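PDB 6MCA: ankyrin repeat domain protein from Legionella pneumophila subsp. pneumophila, which is an effector, AnkH, that interacts with the host LARP7 component of the 7SK snRNP complex and probably combines ankyrin repeats with a cysteine protease-like region. Local coordinates for residues Ala249-Ala261 with Leu268-Ile280. Sequence-based numbering, arbitrary orientation.
Sequences AALLKAPMLILPA and LCFVRYHQWWAKI. With GOL (glycerol), chain E.
Leu-257 and Arg-272 face each other in the antiparallel hairpin of strands 256-263 and 266-273, their CB atoms 3.9 Å apart. Their backbones exchange two hydrogen bonds, and so do Leu-259 with Phe-270 and Ala-261 with Leu-268. A weak bond from His-274 N to Pro-255 O follows at the end of the hairpin away from its connecting turn.

Leu-257, Leu-259, Ala-261, Leu-268, Phe-270 and Arg-272 share one face of the sheet. CD1 of Leu-259 reaches CH2 of Trp-277, on the next strand, at 3.9 Å, and the two side chains cross at about a right angle. The Phe-270 ring turns its edge to the other strand. Leu-259 O lies in the ring plane, and CE1 of Phe-270 is 4.0 Å from CB of Ala-261. Helix 318-329 packs on Ala-261, Phe-270 and Trp-277.

On the other face, Met-256 extends with CG anti to its backbone N (chi1 -174°). The bend at chi3 brings its CE to 3.8 Å from CD1 of Tyr-273. Helix 355-364 touches Met-256, Ile-258 and Cys-269 here.

Arg-272 bends at chi2 (-91°), and its NE donates to His-274 O at 2.7 Å. The bond is nearly straight. It uses a lone pair of His-274 O, and that oxygen lies in the guanidinium plane. A glycerol, probably from crystallisation, lies over one guanidinium face. Its O1 hydrogen-bonds His-274 ND1 at the imidazole edge, and O2 bonds weakly to Leu-252 O.

The contact thus pairs an apolar, helix-covered hairpin with a polar end. There the arginine braces the type II' turn 273-276 through a backbone carbonyl, which probably limits rotation of its guanidinium.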
loop_
_atom_site.group_PDB
_atom_site.type_symbol
_atom_site.label_atom_id
_atom_site.label_comp_id
_atom_site.label_asym_id
_atom_site.label_seq_id
_atom_site.Cartn_x
_atom_site.Cartn_y
_atom_site.Cartn_z
ATOM N N ALA A 249 12.546 -4.824 20.953
ATOM C CA ALA A 249 12.560 -5.852 21.989
ATOM C C ALA A 249 11.151 -6.179 22.457
ATOM O O ALA A 249 10.829 -7.346 22.716
ATOM C CB ALA A 249 13.428 -5.402 23.164
ATOM N N ALA A 250 10.298 -5.160 22.575
ATOM C CA ALA A 250 8.908 -5.404 22.944
ATOM C C ALA A 250 8.193 -6.236 21.885
ATOM O O ALA A 250 7.474 -7.188 22.213
ATOM C CB ALA A 250 8.183 -4.077 23.169
ATOM N N LEU A 251 8.388 -5.897 20.607
ATOM C CA LEU A 251 7.694 -6.607 19.532
ATOM C C LEU A 251 8.229 -8.018 19.320
ATOM O O LEU A 251 7.499 -8.885 18.821
ATOM C CB LEU A 251 7.784 -5.820 18.229
ATOM C CG LEU A 251 7.301 -4.375 18.335
ATOM C CD1 LEU A 251 7.941 -3.480 17.283
ATOM C CD2 LEU A 251 5.788 -4.364 18.225
ATOM N N LEU A 252 9.491 -8.275 19.679
ATOM C CA LEU A 252 10.004 -9.637 19.617
ATOM C C LEU A 252 9.295 -10.571 20.586
ATOM O O LEU A 252 9.423 -11.791 20.447
ATOM C CB LEU A 252 11.505 -9.651 19.895
ATOM C CG LEU A 252 12.415 -9.487 18.680
ATOM C CD1 LEU A 252 13.871 -9.570 19.100
ATOM C CD2 LEU A 252 12.091 -10.544 17.638
ATOM N N LYS A 253 8.562 -10.033 21.562
ATOM C CA LYS A 253 7.777 -10.838 22.485
ATOM C C LYS A 253 6.330 -11.006 22.040
ATOM O O LYS A 253 5.579 -11.742 22.691
ATOM C CB LYS A 253 7.813 -10.219 23.886
ATOM C CG LYS A 253 9.184 -10.248 24.538
ATOM C CD LYS A 253 9.213 -9.414 25.807
ATOM C CE LYS A 253 10.542 -9.560 26.530
ATOM N NZ LYS A 253 10.634 -8.667 27.717
ATOM N N ALA A 254 5.922 -10.340 20.962
ATOM C CA ALA A 254 4.570 -10.490 20.457
ATOM C C ALA A 254 4.360 -11.907 19.923
ATOM O O ALA A 254 5.305 -12.550 19.458
ATOM C CB ALA A 254 4.298 -9.470 19.353
ATOM N N PRO A 255 3.128 -12.420 19.985
ATOM C CA PRO A 255 2.900 -13.792 19.499
ATOM C C PRO A 255 3.116 -13.941 18.003
ATOM O O PRO A 255 3.657 -14.962 17.562
ATOM C CB PRO A 255 1.445 -14.066 19.900
ATOM C CG PRO A 255 0.817 -12.715 19.983
ATOM C CD PRO A 255 1.895 -11.809 20.511
ATOM N N MET A 256 2.714 -12.953 17.209
ATOM C CA MET A 256 2.864 -13.007 15.763
ATOM C C MET A 256 3.662 -11.805 15.275
ATOM O O MET A 256 3.589 -10.712 15.843
ATOM C CB MET A 256 1.500 -13.056 15.060
ATOM C CG MET A 256 1.586 -13.263 13.553
ATOM S SD MET A 256 -0.025 -13.323 12.751
ATOM C CE MET A 256 -0.700 -14.807 13.488
ATOM N N LEU A 257 4.423 -12.027 14.207
ATOM C CA LEU A 257 5.345 -11.042 13.665
ATOM C C LEU A 257 5.307 -11.140 12.147
ATOM O O LEU A 257 5.436 -12.236 11.596
ATOM C CB LEU A 257 6.766 -11.295 14.180
ATOM C CG LEU A 257 7.671 -10.097 14.462
ATOM C CD1 LEU A 257 8.853 -10.528 15.324
ATOM C CD2 LEU A 257 8.132 -9.449 13.174
ATOM N N ILE A 258 5.124 -10.009 11.474
ATOM C CA ILE A 258 5.107 -9.956 10.015
ATOM C C ILE A 258 6.309 -9.142 9.560
ATOM O O ILE A 258 6.440 -7.963 9.913
ATOM C CB ILE A 258 3.795 -9.365 9.478
ATOM C CG1 ILE A 258 2.617 -10.264 9.856
ATOM C CG2 ILE A 258 3.859 -9.199 7.964
ATOM C CD1 ILE A 258 1.282 -9.758 9.359
ATOM N N LEU A 259 7.185 -9.766 8.778
ATOM C CA LEU A 259 8.430 -9.148 8.319
ATOM C C LEU A 259 8.450 -9.099 6.800
ATOM O O LEU A 259 8.739 -10.118 6.146
ATOM C CB LEU A 259 9.639 -9.919 8.844
ATOM C CG LEU A 259 9.883 -9.842 10.349
ATOM C CD1 LEU A 259 10.937 -10.844 10.780
ATOM C CD2 LEU A 259 10.301 -8.437 10.728
ATOM N N PRO A 260 8.112 -7.963 6.188
ATOM C CA PRO A 260 8.313 -7.820 4.740
ATOM C C PRO A 260 9.765 -7.466 4.446
ATOM O O PRO A 260 10.344 -6.584 5.085
ATOM C CB PRO A 260 7.366 -6.674 4.356
ATOM C CG PRO A 260 6.485 -6.450 5.569
ATOM C CD PRO A 260 7.314 -6.860 6.741
ATOM N N ALA A 261 10.354 -8.169 3.485
ATOM C CA ALA A 261 11.737 -7.963 3.089
ATOM C C ALA A 261 11.798 -7.589 1.615
ATOM O O ALA A 261 11.050 -8.131 0.792
ATOM C CB ALA A 261 12.580 -9.215 3.346
ATOM N N LEU A 268 9.088 -9.876 -0.532
ATOM C CA LEU A 268 8.695 -11.190 -0.049
ATOM C C LEU A 268 8.359 -11.076 1.431
ATOM O O LEU A 268 8.779 -10.136 2.110
ATOM C CB LEU A 268 9.792 -12.235 -0.289
ATOM C CG LEU A 268 11.149 -12.112 0.403
ATOM C CD1 LEU A 268 11.801 -13.481 0.485
ATOM C CD2 LEU A 268 12.051 -11.146 -0.339
ATOM N N CYS A 269 7.559 -12.010 1.931
ATOM C CA CYS A 269 7.006 -11.858 3.268
ATOM C C CYS A 269 7.410 -13.020 4.160
ATOM O O CYS A 269 7.510 -14.162 3.707
ATOM C CB CYS A 269 5.483 -11.731 3.216
ATOM S SG CYS A 269 4.922 -10.156 2.526
ATOM N N PHE A 270 7.654 -12.723 5.431
ATOM C CA PHE A 270 7.936 -13.740 6.426
ATOM C C PHE A 270 6.969 -13.576 7.586
ATOM O O PHE A 270 6.596 -12.456 7.942
ATOM C CB PHE A 270 9.382 -13.651 6.919
ATOM C CG PHE A 270 10.403 -13.895 5.845
ATOM C CD1 PHE A 270 10.808 -12.868 5.008
ATOM C CD2 PHE A 270 10.952 -15.153 5.667
ATOM C CE1 PHE A 270 11.749 -13.089 4.021
ATOM C CE2 PHE A 270 11.894 -15.382 4.681
ATOM C CZ PHE A 270 12.292 -14.349 3.857
ATOM N N VAL A 271 6.549 -14.697 8.157
ATOM C CA VAL A 271 5.624 -14.698 9.283
ATOM C C VAL A 271 6.220 -15.545 10.396
ATOM O O VAL A 271 6.583 -16.703 10.174
ATOM C CB VAL A 271 4.230 -15.227 8.891
ATOM C CG1 VAL A 271 3.306 -15.203 10.096
ATOM C CG2 VAL A 271 3.645 -14.406 7.754
ATOM N N ARG A 272 6.324 -14.967 11.585
ATOM C CA ARG A 272 6.744 -15.685 12.779
ATOM C C ARG A 272 5.542 -15.830 13.698
ATOM O O ARG A 272 4.862 -14.844 13.993
ATOM C CB ARG A 272 7.884 -14.948 13.488
ATOM C CG ARG A 272 8.527 -15.715 14.638
ATOM C CD ARG A 272 7.851 -15.420 15.974
ATOM N NE ARG A 272 8.453 -16.184 17.061
ATOM C CZ ARG A 272 9.316 -15.682 17.936
ATOM N NH1 ARG A 272 9.675 -14.407 17.860
ATOM N NH2 ARG A 272 9.819 -16.454 18.889
ATOM N N TYR A 273 5.269 -17.055 14.136
ATOM C CA TYR A 273 4.218 -17.309 15.117
ATOM C C TYR A 273 4.735 -18.363 16.082
ATOM O O TYR A 273 4.792 -19.547 15.735
ATOM C CB TYR A 273 2.917 -17.763 14.458
ATOM C CG TYR A 273 1.805 -18.001 15.455
ATOM C CD1 TYR A 273 1.175 -16.936 16.087
ATOM C CD2 TYR A 273 1.391 -19.289 15.772
ATOM C CE1 TYR A 273 0.162 -17.146 17.003
ATOM C CE2 TYR A 273 0.377 -19.508 16.687
ATOM C CZ TYR A 273 -0.233 -18.433 17.300
ATOM O OH TYR A 273 -1.243 -18.645 18.211
ATOM N N HIS A 274 5.105 -17.928 17.288
ATOM C CA HIS A 274 5.701 -18.803 18.291
ATOM C C HIS A 274 6.920 -19.513 17.713
ATOM O O HIS A 274 7.879 -18.857 17.293
ATOM C CB HIS A 274 4.668 -19.803 18.815
ATOM C CG HIS A 274 3.489 -19.158 19.477
ATOM N ND1 HIS A 274 3.581 -17.969 20.168
ATOM C CD2 HIS A 274 2.191 -19.536 19.551
ATOM C CE1 HIS A 274 2.391 -17.642 20.639
ATOM N NE2 HIS A 274 1.530 -18.577 20.279
ATOM N N GLN A 275 6.894 -20.843 17.671
ATOM C CA GLN A 275 8.024 -21.614 17.173
ATOM C C GLN A 275 7.967 -21.855 15.668
ATOM O O GLN A 275 8.780 -22.625 15.147
ATOM C CB GLN A 275 8.116 -22.956 17.907
ATOM C CG GLN A 275 7.099 -23.997 17.456
ATOM C CD GLN A 275 5.793 -23.913 18.220
ATOM O OE1 GLN A 275 5.371 -22.835 18.637
ATOM N NE2 GLN A 275 5.147 -25.057 18.414
ATOM N N TRP A 276 7.043 -21.210 14.959
ATOM C CA TRP A 276 6.852 -21.435 13.534
ATOM C C TRP A 276 7.295 -20.219 12.733
ATOM O O TRP A 276 7.106 -19.075 13.159
ATOM C CB TRP A 276 5.389 -21.758 13.225
ATOM C CG TRP A 276 4.872 -22.915 14.013
ATOM C CD1 TRP A 276 3.988 -22.871 15.051
ATOM C CD2 TRP A 276 5.218 -24.293 13.837
ATOM N NE1 TRP A 276 3.757 -24.138 15.528
ATOM C CE2 TRP A 276 4.502 -25.029 14.801
ATOM C CE3 TRP A 276 6.062 -24.975 12.957
ATOM C CZ2 TRP A 276 4.602 -26.414 14.908
ATOM C CZ3 TRP A 276 6.161 -26.350 13.065
ATOM C CH2 TRP A 276 5.435 -27.054 14.033
ATOM N N TRP A 277 7.874 -20.480 11.563
ATOM C CA TRP A 277 8.370 -19.456 10.655
ATOM C C TRP A 277 7.859 -19.782 9.261
ATOM O O TRP A 277 7.702 -20.951 8.915
ATOM C CB TRP A 277 9.904 -19.409 10.689
ATOM C CG TRP A 277 10.550 -18.436 9.749
ATOM C CD1 TRP A 277 10.889 -18.656 8.445
ATOM C CD2 TRP A 277 10.971 -17.100 10.053
ATOM N NE1 TRP A 277 11.483 -17.534 7.915
ATOM C CE2 TRP A 277 11.544 -16.566 8.881
ATOM C CE3 TRP A 277 10.910 -16.301 11.200
ATOM C CZ2 TRP A 277 12.056 -15.269 8.825
ATOM C CZ3 TRP A 277 11.418 -15.013 11.141
ATOM C CH2 TRP A 277 11.982 -14.511 9.961
ATOM N N ALA A 278 7.567 -18.759 8.468
ATOM C CA ALA A 278 6.985 -18.987 7.153
ATOM C C ALA A 278 7.562 -18.000 6.155
ATOM O O ALA A 278 7.634 -16.801 6.438
ATOM C CB ALA A 278 5.460 -18.858 7.186
ATOM N N LYS A 279 7.955 -18.515 4.995
ATOM C CA LYS A 279 8.415 -17.705 3.878
ATOM C C LYS A 279 7.378 -17.750 2.764
ATOM O O LYS A 279 6.907 -18.832 2.384
ATOM C CB LYS A 279 9.773 -18.184 3.361
ATOM C CG LYS A 279 10.294 -17.368 2.186
ATOM C CD LYS A 279 11.757 -17.657 1.902
ATOM C CE LYS A 279 11.960 -19.098 1.477
ATOM N NZ LYS A 279 13.358 -19.348 1.028
ATOM N N ILE A 280 7.032 -16.569 2.254
ATOM C CA ILE A 280 6.043 -16.380 1.204
ATOM C C ILE A 280 6.724 -15.607 0.084
ATOM O O ILE A 280 7.116 -14.443 0.268
ATOM C CB ILE A 280 4.804 -15.627 1.707
ATOM C CG1 ILE A 280 4.236 -16.297 2.959
ATOM C CG2 ILE A 280 3.760 -15.528 0.605
ATOM C CD1 ILE A 280 3.305 -15.410 3.752
HETATM C C1 GOL E . 6.205 -15.669 19.936
HETATM O O1 GOL E . 5.033 -15.930 20.645
HETATM C C2 GOL E . 7.370 -15.624 20.959
HETATM O O2 GOL E . 7.691 -14.327 21.327
HETATM C C3 GOL E . 6.906 -16.486 22.162
HETATM O O3 GOL E . 7.020 -17.819 21.773
#